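PDB 1UDD: transcriptional regulator from Pyrococcus horikoshii, which is an all-helical protein of the TenA/THI-4/PQQC family, described as a transcriptional regulator, whose precise role is uncertain. Local coordinates for residues Q28-T33 with A141-Y146. Numbering follows the deposited sequence.
Sequences QLYSGT and AEIAEY
Tyr30 carries the contact for segment 28-33, laying its ring against Ile143 and Ala144 on helix 126-146. The packing is mainly apolar: CE1 of Tyr30 sits 3.6 Å from CG2 of Ile143, and the two side chains cross at about a right angle. Ile143 offers this methyl because its CG2 lies anti to the backbone N, while CG1 stands anti to the carbonyl carbon (chi1 -68°). CE2 of Tyr30, across the ring from CE1, lies 3.5 Å from CA of Ala144, which approaches the ring obliquely. Two polar atoms join the packing: the phenol OH of Tyr30 reaches to 3.5 Å from CB of Ala144, and the backbone O of Ile143 lies over one face of the ring. In the turn after helix 24-31, where Gly32 takes a positive phi, Thr33 N donates to Ser31 OG at 3.2 Å, forming an ST turn. Around the contact, the Tyr30 ring also meets His147, Tyr166 touches both Tyr30 and Ala144, and Trp208 of helix 190-213 packs on Ile143. No hydrogen bond crosses between the segments; this small buried contact, 130 Å² over both sides, rests on van der Waals packing of one aromatic ring against an isoleucine methyl and an alanine.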
ATOM      1  N   GLN A  28      25.071  18.487 -23.951  1.00 37.02           N
ATOM      2  CA  GLN A  28      24.690  18.748 -25.335  1.00 40.15           C
ATOM      3  C   GLN A  28      23.286  19.309 -25.494  1.00 41.38           C
ATOM      4  O   GLN A  28      23.025  20.085 -26.422  1.00 40.28           O
ATOM      5  CB  GLN A  28      24.842  17.480 -26.172  1.00 41.17           C
ATOM      6  CG  GLN A  28      26.285  17.167 -26.492  1.00 41.40           C
ATOM      7  CD  GLN A  28      26.429  15.932 -27.343  1.00 43.00           C
ATOM      8  OE1 GLN A  28      25.628  15.688 -28.246  1.00 46.06           O
ATOM      9  NE2 GLN A  28      27.461  15.150 -27.071  1.00 42.83           N
ATOM     10  N   LEU A  29      22.389  18.933 -24.591  1.00 38.50           N
ATOM     11  CA  LEU A  29      21.018  19.414 -24.671  1.00 40.95           C
ATOM     12  C   LEU A  29      21.020  20.909 -24.384  1.00 39.87           C
ATOM     13  O   LEU A  29      20.355  21.680 -25.072  1.00 40.51           O
ATOM     14  CB  LEU A  29      20.122  18.700 -23.643  1.00 41.10           C
ATOM     15  CG  LEU A  29      18.618  18.561 -23.933  1.00 42.21           C
ATOM     16  CD1 LEU A  29      17.925  18.045 -22.673  1.00 42.37           C
ATOM     17  CD2 LEU A  29      18.005  19.882 -24.348  1.00 43.41           C
ATOM     18  N   TYR A  30      21.771  21.316 -23.366  1.00 38.15           N
ATOM     19  CA  TYR A  30      21.823  22.721 -22.988  1.00 39.31           C
ATOM     20  C   TYR A  30      22.677  23.586 -23.906  1.00 38.29           C
ATOM     21  O   TYR A  30      22.414  24.776 -24.054  1.00 39.69           O
ATOM     22  CB  TYR A  30      22.276  22.872 -21.526  1.00 39.71           C
ATOM     23  CG  TYR A  30      21.145  22.684 -20.525  1.00 39.51           C
ATOM     24  CD1 TYR A  30      20.669  21.409 -20.192  1.00 39.32           C
ATOM     25  CD2 TYR A  30      20.509  23.789 -19.962  1.00 39.83           C
ATOM     26  CE1 TYR A  30      19.579  21.247 -19.321  1.00 38.47           C
ATOM     27  CE2 TYR A  30      19.423  23.641 -19.098  1.00 39.32           C
ATOM     28  CZ  TYR A  30      18.959  22.372 -18.782  1.00 39.65           C
ATOM     29  OH  TYR A  30      17.859  22.252 -17.952  1.00 40.42           O
ATOM     30  N   SER A  31      23.687  23.003 -24.531  1.00 37.70           N
ATOM     31  CA  SER A  31      24.522  23.786 -25.437  1.00 41.60           C
ATOM     32  C   SER A  31      23.784  23.953 -26.763  1.00 43.24           C
ATOM     33  O   SER A  31      23.924  24.971 -27.434  1.00 46.47           O
ATOM     34  CB  SER A  31      25.857  23.091 -25.689  1.00 38.59           C
ATOM     35  OG  SER A  31      25.660  21.905 -26.441  1.00 39.89           O
ATOM     36  N   GLY A  32      22.993  22.949 -27.127  1.00 45.15           N
ATOM     37  CA  GLY A  32      22.235  22.997 -28.365  1.00 44.20           C
ATOM     38  C   GLY A  32      22.807  22.043 -29.388  1.00 42.46           C
ATOM     39  O   GLY A  32      22.371  21.995 -30.535  1.00 46.89           O
ATOM     40  N   THR A  33      23.785  21.265 -28.948  1.00 41.54           N
ATOM     41  CA  THR A  33      24.479  20.300 -29.789  1.00 42.38           C
ATOM     42  C   THR A  33      23.821  18.924 -29.883  1.00 42.31           C
ATOM     43  O   THR A  33      24.092  18.153 -30.807  1.00 41.20           O
ATOM     44  CB  THR A  33      25.923  20.152 -29.275  1.00 43.51           C
ATOM     45  OG1 THR A  33      26.689  21.278 -29.722  1.00 48.13           O
ATOM     46  CG2 THR A  33      26.562  18.874 -29.762  1.00 47.31           C
ATOM     47  N   ALA A 141      16.531  21.501 -11.627  1.00 27.61           N
ATOM     48  CA  ALA A 141      16.706  22.931 -11.434  1.00 27.35           C
ATOM     49  C   ALA A 141      18.196  23.260 -11.376  1.00 28.35           C
ATOM     50  O   ALA A 141      18.633  24.255 -11.958  1.00 27.23           O
ATOM     51  CB  ALA A 141      16.015  23.381 -10.145  1.00 27.06           C
ATOM     52  N   GLU A 142      18.976  22.427 -10.677  1.00 28.33           N
ATOM     53  CA  GLU A 142      20.416  22.665 -10.549  1.00 28.89           C
ATOM     54  C   GLU A 142      21.125  22.539 -11.889  1.00 28.52           C
ATOM     55  O   GLU A 142      22.077  23.266 -12.163  1.00 26.35           O
ATOM     56  CB  GLU A 142      21.058  21.693  -9.553  1.00 28.92           C
ATOM     57  CG  GLU A 142      20.806  21.989  -8.101  1.00 37.42           C
ATOM     58  CD  GLU A 142      21.356  23.332  -7.644  1.00 37.11           C
ATOM     59  OE1 GLU A 142      22.423  23.762  -8.134  1.00 39.82           O
ATOM     60  OE2 GLU A 142      20.725  23.949  -6.762  1.00 39.36           O
ATOM     61  N   ILE A 143      20.676  21.593 -12.708  1.00 29.31           N
ATOM     62  CA  ILE A 143      21.266  21.393 -14.019  1.00 29.25           C
ATOM     63  C   ILE A 143      21.067  22.659 -14.857  1.00 30.16           C
ATOM     64  O   ILE A 143      22.007  23.145 -15.474  1.00 31.43           O
ATOM     65  CB  ILE A 143      20.617  20.195 -14.751  1.00 29.26           C
ATOM     66  CG1 ILE A 143      20.978  18.876 -14.055  1.00 30.05           C
ATOM     67  CG2 ILE A 143      21.085  20.167 -16.189  1.00 29.78           C
ATOM     68  CD1 ILE A 143      20.244  17.641 -14.643  1.00 28.63           C
ATOM     69  N   ALA A 144      19.844  23.187 -14.875  1.00 31.43           N
ATOM     70  CA  ALA A 144      19.545  24.395 -15.643  1.00 32.84           C
ATOM     71  C   ALA A 144      20.379  25.551 -15.114  1.00 35.66           C
ATOM     72  O   ALA A 144      20.993  26.288 -15.888  1.00 35.57           O
ATOM     73  CB  ALA A 144      18.061  24.734 -15.555  1.00 34.38           C
ATOM     74  N   GLU A 145      20.408  25.707 -13.792  1.00 35.64           N
ATOM     75  CA  GLU A 145      21.197  26.773 -13.180  1.00 36.98           C
ATOM     76  C   GLU A 145      22.648  26.619 -13.634  1.00 34.79           C
ATOM     77  O   GLU A 145      23.285  27.584 -14.039  1.00 34.71           O
ATOM     78  CB  GLU A 145      21.100  26.682 -11.649  1.00 40.31           C
ATOM     79  CG  GLU A 145      21.942  27.687 -10.863  1.00 42.92           C
ATOM     80  CD  GLU A 145      21.572  29.131 -11.147  1.00 48.14           C
ATOM     81  OE1 GLU A 145      20.376  29.396 -11.388  1.00 53.29           O
ATOM     82  OE2 GLU A 145      22.473  30.003 -11.113  1.00 49.75           O
ATOM     83  N   TYR A 146      23.138  25.384 -13.602  1.00 32.79           N
ATOM     84  CA  TYR A 146      24.508  25.056 -13.988  1.00 32.46           C
ATOM     85  C   TYR A 146      24.849  25.405 -15.443  1.00 33.96           C
ATOM     86  O   TYR A 146      25.964  25.828 -15.735  1.00 32.74           O
ATOM     87  CB  TYR A 146      24.756  23.558 -13.781  1.00 32.16           C
ATOM     88  CG  TYR A 146      26.200  23.122 -13.926  1.00 33.92           C
ATOM     89  CD1 TYR A 146      27.037  23.021 -12.809  1.00 35.19           C
ATOM     90  CD2 TYR A 146      26.727  22.788 -15.174  1.00 37.32           C
ATOM     91  CE1 TYR A 146      28.358  22.595 -12.928  1.00 32.80           C
ATOM     92  CE2 TYR A 146      28.048  22.360 -15.309  1.00 34.48           C
ATOM     93  CZ  TYR A 146      28.855  22.263 -14.180  1.00 35.23           C
ATOM     94  OH  TYR A 146      30.145  21.802 -14.301  1.00 31.11           O
TER